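Long-range contact in glycosyl hydrolase, family 31/fibronectin type III domain protein (Clostridium perfringens, PDB 4LKS), which binds galactose through a family 32 carbohydrate-binding module, a beta-sandwich domain of a family 31 glycoside hydrolase: residues L26-K40 with V44-Y56. Residues are numbered along the deposited sequence; the frame is centred on the assembly and turned at random.
With CA (calcium ion), chain C; GAL (beta-D-galactopyranose), chain D.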
loop_
_atom_site.group_PDB
_atom_site.type_symbol
_atom_site.label_atom_id
_atom_site.label_comp_id
_atom_site.label_asym_id
_atom_site.label_seq_id
_atom_site.Cartn_x
_atom_site.Cartn_y
_atom_site.Cartn_z
ATOM N N LEU A 26 -7.040 -9.910 -5.975
ATOM C CA LEU A 26 -6.191 -9.574 -4.832
ATOM C C LEU A 26 -6.791 -10.054 -3.518
ATOM O O LEU A 26 -8.006 -9.984 -3.318
ATOM C CB LEU A 26 -6.017 -8.052 -4.734
ATOM C CG LEU A 26 -5.603 -7.300 -5.995
ATOM C CD1 LEU A 26 -5.489 -5.807 -5.692
ATOM C CD2 LEU A 26 -4.299 -7.847 -6.538
ATOM N N GLU A 27 -5.932 -10.493 -2.605
ATOM C CA GLU A 27 -6.350 -10.897 -1.269
ATOM C C GLU A 27 -5.316 -10.435 -0.243
ATOM O O GLU A 27 -4.140 -10.826 -0.312
ATOM C CB GLU A 27 -6.522 -12.419 -1.186
ATOM C CG GLU A 27 -6.995 -12.877 0.187
ATOM C CD GLU A 27 -6.959 -14.389 0.388
ATOM O OE1 GLU A 27 -6.469 -15.121 -0.496
ATOM O OE2 GLU A 27 -7.416 -14.837 1.465
ATOM N N ALA A 28 -5.741 -9.619 0.719
ATOM C CA ALA A 28 -4.846 -9.249 1.814
ATOM C C ALA A 28 -4.757 -10.424 2.777
ATOM O O ALA A 28 -5.760 -10.810 3.388
ATOM C CB ALA A 28 -5.339 -7.998 2.534
ATOM N N ILE A 29 -3.569 -10.997 2.915
ATOM C CA ILE A 29 -3.432 -12.203 3.728
ATOM C C ILE A 29 -2.761 -11.968 5.072
ATOM O O ILE A 29 -2.821 -12.824 5.953
ATOM C CB ILE A 29 -2.707 -13.337 2.975
ATOM C CG1 ILE A 29 -1.281 -12.924 2.604
ATOM C CG2 ILE A 29 -3.504 -13.767 1.749
ATOM C CD1 ILE A 29 -0.397 -14.113 2.269
ATOM N N TYR A 30 -2.138 -10.809 5.244
ATOM C CA TYR A 30 -1.463 -10.493 6.499
ATOM C C TYR A 30 -1.253 -8.995 6.649
ATOM O O TYR A 30 -1.036 -8.290 5.668
ATOM C CB TYR A 30 -0.106 -11.212 6.557
ATOM C CG TYR A 30 0.751 -10.807 7.727
ATOM C CD1 TYR A 30 0.634 -11.436 8.959
ATOM C CD2 TYR A 30 1.680 -9.786 7.600
ATOM C CE1 TYR A 30 1.425 -11.046 10.029
ATOM C CE2 TYR A 30 2.463 -9.390 8.655
ATOM C CZ TYR A 30 2.338 -10.023 9.863
ATOM O OH TYR A 30 3.133 -9.622 10.911
ATOM N N ALA A 31 -1.311 -8.506 7.881
ATOM C CA ALA A 31 -0.826 -7.178 8.202
ATOM C C ALA A 31 -0.279 -7.197 9.614
ATOM O O ALA A 31 -0.714 -8.000 10.441
ATOM C CB ALA A 31 -1.936 -6.138 8.077
ATOM N N THR A 32 0.663 -6.305 9.888
ATOM C CA THR A 32 1.301 -6.256 11.202
ATOM C C THR A 32 0.254 -6.073 12.295
ATOM O O THR A 32 0.301 -6.724 13.352
ATOM C CB THR A 32 2.272 -5.098 11.276
ATOM O OG1 THR A 32 3.173 -5.151 10.159
ATOM C CG2 THR A 32 3.061 -5.158 12.570
ATOM N N SER A 33 -0.693 -5.183 12.032
ATOM C CA SER A 33 -1.777 -4.932 12.964
ATOM C C SER A 33 -2.930 -4.282 12.220
ATOM O O SER A 33 -2.770 -3.845 11.071
ATOM C CB SER A 33 -1.304 -4.052 14.117
ATOM O OG SER A 33 -0.863 -2.784 13.677
ATOM N N GLU A 34 -4.085 -4.228 12.877
ATOM C CA GLU A 34 -5.295 -3.643 12.319
ATOM C C GLU A 34 -6.021 -2.940 13.460
ATOM O O GLU A 34 -6.056 -3.445 14.581
ATOM C CB GLU A 34 -6.196 -4.732 11.728
ATOM C CG GLU A 34 -5.589 -5.511 10.560
ATOM C CD GLU A 34 -6.300 -6.824 10.316
ATOM O OE1 GLU A 34 -6.088 -7.771 11.108
ATOM O OE2 GLU A 34 -7.087 -6.916 9.352
ATOM N N ALA A 35 -6.588 -1.773 13.179
ATOM C CA ALA A 35 -7.337 -1.014 14.180
ATOM C C ALA A 35 -8.809 -0.992 13.831
ATOM O O ALA A 35 -9.169 -0.967 12.655
ATOM C CB ALA A 35 -6.829 0.399 14.253
ATOM N N ASP A 36 -9.654 -0.977 14.858
ATOM C CA ASP A 36 -11.077 -0.705 14.672
ATOM C C ASP A 36 -11.687 -1.689 13.673
ATOM O O ASP A 36 -11.485 -2.897 13.808
ATOM C CB ASP A 36 -11.263 0.753 14.248
ATOM C CG ASP A 36 -10.625 1.723 15.221
ATOM O OD1 ASP A 36 -10.609 1.411 16.433
ATOM O OD2 ASP A 36 -10.151 2.792 14.787
ATOM N N ARG A 37 -12.413 -1.193 12.670
ATOM C CA ARG A 37 -12.907 -2.074 11.606
ATOM C C ARG A 37 -12.148 -1.842 10.303
ATOM O O ARG A 37 -12.613 -2.195 9.217
ATOM C CB ARG A 37 -14.413 -1.919 11.391
ATOM C CG ARG A 37 -15.229 -2.270 12.621
ATOM C CD ARG A 37 -16.721 -2.220 12.332
ATOM N NE ARG A 37 -17.494 -2.182 13.571
ATOM C CZ ARG A 37 -17.713 -1.071 14.266
ATOM N NH1 ARG A 37 -17.241 0.091 13.834
ATOM N NH2 ARG A 37 -18.422 -1.116 15.389
ATOM N N ASP A 38 -10.956 -1.272 10.439
ATOM C CA ASP A 38 -10.127 -0.942 9.286
ATOM C C ASP A 38 -9.207 -2.103 8.932
ATOM O O ASP A 38 -7.970 -2.021 9.034
ATOM C CB ASP A 38 -9.372 0.356 9.548
ATOM C CG ASP A 38 -10.306 1.541 9.712
ATOM O OD1 ASP A 38 -11.461 1.474 9.228
ATOM O OD2 ASP A 38 -9.883 2.545 10.312
ATOM N N TYR A 39 -9.834 -3.186 8.488
ATOM C CA TYR A 39 -9.166 -4.461 8.285
ATOM C C TYR A 39 -8.267 -4.457 7.054
ATOM O O TYR A 39 -8.453 -3.657 6.131
ATOM C CB TYR A 39 -10.204 -5.581 8.160
ATOM C CG TYR A 39 -11.168 -5.633 9.323
ATOM C CD1 TYR A 39 -10.706 -5.805 10.619
ATOM C CD2 TYR A 39 -12.536 -5.521 9.118
ATOM C CE1 TYR A 39 -11.586 -5.852 11.693
ATOM C CE2 TYR A 39 -13.421 -5.571 10.184
ATOM C CZ TYR A 39 -12.931 -5.736 11.464
ATOM O OH TYR A 39 -13.793 -5.788 12.538
ATOM N N LYS A 40 -7.299 -5.372 7.045
ATOM C CA LYS A 40 -6.361 -5.492 5.937
ATOM C C LYS A 40 -7.055 -5.667 4.577
ATOM O O LYS A 40 -6.586 -5.134 3.560
ATOM C CB LYS A 40 -5.366 -6.630 6.209
ATOM C CG LYS A 40 -5.974 -8.018 6.312
ATOM C CD LYS A 40 -4.942 -9.006 6.870
ATOM C CE LYS A 40 -5.399 -10.446 6.717
ATOM N NZ LYS A 40 -6.589 -10.772 7.570
ATOM N N VAL A 44 -7.541 -3.724 -0.431
ATOM C CA VAL A 44 -7.538 -4.206 -1.817
ATOM C C VAL A 44 -8.929 -4.599 -2.271
ATOM O O VAL A 44 -9.103 -5.529 -3.063
ATOM C CB VAL A 44 -6.536 -5.361 -2.050
ATOM C CG1 VAL A 44 -5.096 -4.839 -2.053
ATOM C CG2 VAL A 44 -6.714 -6.454 -1.008
ATOM N N ASP A 45 -9.926 -3.867 -1.782
ATOM C CA ASP A 45 -11.317 -4.177 -2.119
ATOM C C ASP A 45 -11.897 -3.295 -3.231
ATOM O O ASP A 45 -13.112 -3.330 -3.500
ATOM C CB ASP A 45 -12.205 -4.120 -0.869
ATOM C CG ASP A 45 -12.255 -2.742 -0.239
ATOM O OD1 ASP A 45 -11.566 -1.809 -0.715
ATOM O OD2 ASP A 45 -13.009 -2.595 0.753
ATOM N N GLY A 46 -11.043 -2.510 -3.883
ATOM C CA GLY A 46 -11.492 -1.630 -4.954
ATOM C C GLY A 46 -12.366 -0.468 -4.496
ATOM O O GLY A 46 -12.983 0.217 -5.328
ATOM N N ASP A 47 -12.404 -0.232 -3.189
ATOM C CA ASP A 47 -13.296 0.763 -2.590
ATOM C C ASP A 47 -12.502 1.894 -1.945
ATOM O O ASP A 47 -11.730 1.672 -0.988
ATOM C CB ASP A 47 -14.174 0.065 -1.554
ATOM C CG ASP A 47 -15.340 0.894 -1.099
ATOM O OD1 ASP A 47 -15.371 2.128 -1.322
ATOM O OD2 ASP A 47 -16.242 0.279 -0.504
ATOM N N GLU A 48 -12.677 3.112 -2.456
ATOM C CA GLU A 48 -11.924 4.257 -1.955
ATOM C C GLU A 48 -12.342 4.674 -0.545
ATOM O O GLU A 48 -11.608 5.388 0.136
ATOM C CB GLU A 48 -12.070 5.458 -2.898
ATOM C CG GLU A 48 -11.805 5.147 -4.359
ATOM C CD GLU A 48 -13.035 4.633 -5.113
ATOM O OE1 GLU A 48 -14.033 4.204 -4.479
ATOM O OE2 GLU A 48 -12.991 4.660 -6.365
ATOM N N ASN A 49 -13.509 4.212 -0.103
ATOM C CA ASN A 49 -14.063 4.636 1.183
ATOM C C ASN A 49 -13.698 3.758 2.369
ATOM O O ASN A 49 -13.993 4.100 3.514
ATOM C CB ASN A 49 -15.587 4.758 1.102
ATOM C CG ASN A 49 -16.013 5.965 0.313
ATOM O OD1 ASN A 49 -15.389 7.021 0.417
ATOM N ND2 ASN A 49 -17.051 5.813 -0.511
ATOM N N THR A 50 -13.077 2.622 2.095
ATOM C CA THR A 50 -12.676 1.716 3.158
ATOM C C THR A 50 -11.157 1.743 3.260
ATOM O O THR A 50 -10.463 1.935 2.262
ATOM C CB THR A 50 -13.133 0.279 2.879
ATOM O OG1 THR A 50 -12.538 -0.169 1.659
ATOM C CG2 THR A 50 -14.666 0.205 2.752
ATOM N N ILE A 51 -10.633 1.548 4.463
ATOM C CA ILE A 51 -9.188 1.564 4.641
ATOM C C ILE A 51 -8.695 0.440 5.520
ATOM O O ILE A 51 -9.416 -0.043 6.397
ATOM C CB ILE A 51 -8.681 2.881 5.266
ATOM C CG1 ILE A 51 -9.221 3.058 6.688
ATOM C CG2 ILE A 51 -9.039 4.076 4.386
ATOM C CD1 ILE A 51 -8.634 4.256 7.411
ATOM N N TRP A 52 -7.466 0.010 5.264
ATOM C CA TRP A 52 -6.694 -0.687 6.287
ATOM C C TRP A 52 -6.016 0.385 7.126
ATOM O O TRP A 52 -5.519 1.373 6.578
ATOM C CB TRP A 52 -5.636 -1.594 5.651
ATOM C CG TRP A 52 -4.587 -2.023 6.643
ATOM C CD1 TRP A 52 -4.791 -2.729 7.793
ATOM C CD2 TRP A 52 -3.177 -1.764 6.577
ATOM N NE1 TRP A 52 -3.602 -2.924 8.451
ATOM C CE2 TRP A 52 -2.593 -2.348 7.725
ATOM C CE3 TRP A 52 -2.350 -1.102 5.661
ATOM C CZ2 TRP A 52 -1.216 -2.287 7.982
ATOM C CZ3 TRP A 52 -0.973 -1.047 5.916
ATOM C CH2 TRP A 52 -0.427 -1.636 7.067
ATOM N N HIS A 53 -6.001 0.202 8.445
ATOM C CA HIS A 53 -5.307 1.112 9.351
ATOM C C HIS A 53 -4.626 0.259 10.406
ATOM O O HIS A 53 -5.243 -0.647 10.968
ATOM C CB HIS A 53 -6.322 2.060 10.011
ATOM C CG HIS A 53 -5.722 3.273 10.657
ATOM N ND1 HIS A 53 -4.841 3.210 11.715
ATOM C CD2 HIS A 53 -5.931 4.596 10.427
ATOM C CE1 HIS A 53 -4.512 4.435 12.093
ATOM N NE2 HIS A 53 -5.168 5.292 11.329
ATOM N N SER A 54 -3.345 0.519 10.650
ATOM C CA SER A 54 -2.609 -0.247 11.645
ATOM C C SER A 54 -2.975 0.257 13.046
ATOM O O SER A 54 -3.614 1.308 13.197
ATOM C CB SER A 54 -1.088 -0.181 11.379
ATOM O OG SER A 54 -0.554 1.122 11.541
ATOM N N ALA A 55 -2.580 -0.499 14.062
ATOM C CA ALA A 55 -2.928 -0.154 15.446
ATOM C C ALA A 55 -2.294 1.167 15.867
ATOM O O ALA A 55 -1.213 1.527 15.401
ATOM C CB ALA A 55 -2.532 -1.281 16.390
ATOM N N TYR A 56 -2.969 1.902 16.754
ATOM C CA TYR A 56 -2.512 3.242 17.109
ATOM C C TYR A 56 -2.538 3.519 18.608
ATOM O O TYR A 56 -2.680 4.667 19.036
ATOM C CB TYR A 56 -3.288 4.323 16.346
ATOM C CG TYR A 56 -4.795 4.278 16.477
ATOM C CD1 TYR A 56 -5.444 4.924 17.522
ATOM C CD2 TYR A 56 -5.569 3.629 15.529
ATOM C CE1 TYR A 56 -6.822 4.904 17.627
ATOM C CE2 TYR A 56 -6.938 3.600 15.623
ATOM C CZ TYR A 56 -7.564 4.232 16.675
ATOM O OH TYR A 56 -8.937 4.198 16.753
HETATM CA CA CA C . -10.521 0.229 0.319
HETATM C C1 GAL D . -8.654 8.917 14.686
HETATM C C2 GAL D . -8.993 8.155 13.391
HETATM C C3 GAL D . -8.478 6.725 13.460
HETATM C C4 GAL D . -6.965 6.744 13.736
HETATM C C5 GAL D . -6.712 7.506 15.021
HETATM C C6 GAL D . -5.228 7.690 15.345
HETATM O O1 GAL D . -9.017 10.267 14.583
HETATM O O2 GAL D . -10.402 8.089 13.146
HETATM O O3 GAL D . -8.691 6.058 12.219
HETATM O O4 GAL D . -6.287 7.410 12.672
HETATM O O5 GAL D . -7.250 8.848 14.938
HETATM O O6 GAL D . -5.047 8.353 16.591
HETATM O O HOH W 1 -12.550 1.500 6.754
#
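Ala35 and Asp38, at the two ends of a type II' turn, both bond to the backbone of His53: Ala35 N donates to His53 O (2.8 Å) and His53 N to Asp38 O (3.0 Å). In this F5/8 type C beta-sandwich, the loop following edge strand 26-31 of the five-stranded sheet is thereby tied to short edge strand 52-53 of the four-stranded one, at the galactose pocket, to which His53 and Tyr56 belong. With CG anti to the backbone N (chi1 164°), the Trp52 indole lies against the loop after strand 26-31. There NE1 donates to Ser33 O (2.9 Å), the acceptor lying almost in the ring plane, while the methyl of Ala31 packs against NE1 and CE2. Glu34 runs its CG past the indole edge, and the extended chain carries OE2 to Lys40 N, from which it accepts through its anti lone pair. Farther along, Ser33 OG receives a nearly straight bond from Ala55 N (173°). Val44 packs against Leu26 and Ala28 at the far end, its CG1 3.8 Å from Leu26 CD1 and its CG2 toward Ala28. Between Val44 and Ile51 the chain wraps the calcium ion, bound by Asp45 OD1, Asp47 O and both Thr50 O and OG1, with Asn42 and Ala160 completing the site. Asp38 lies alongside Ile51 and His53, and a water links its OD1 to Ile51 N. His53 ND1 donates in the ring plane to Ser54 O, which helps to fix the imidazole's rotation; NE2 hydrogen-bonds galactose O4 (2.7 Å). Tyr56 presents one ring face to the sugar, with galactose C5 over its centre, while the Ala35 methyl touches CE2. The phenol is held at its edge, where Tyr56 OH donates to the syn lone pair of Asp36 OD2 (2.7 Å), carboxylate and ring planes 69° apart.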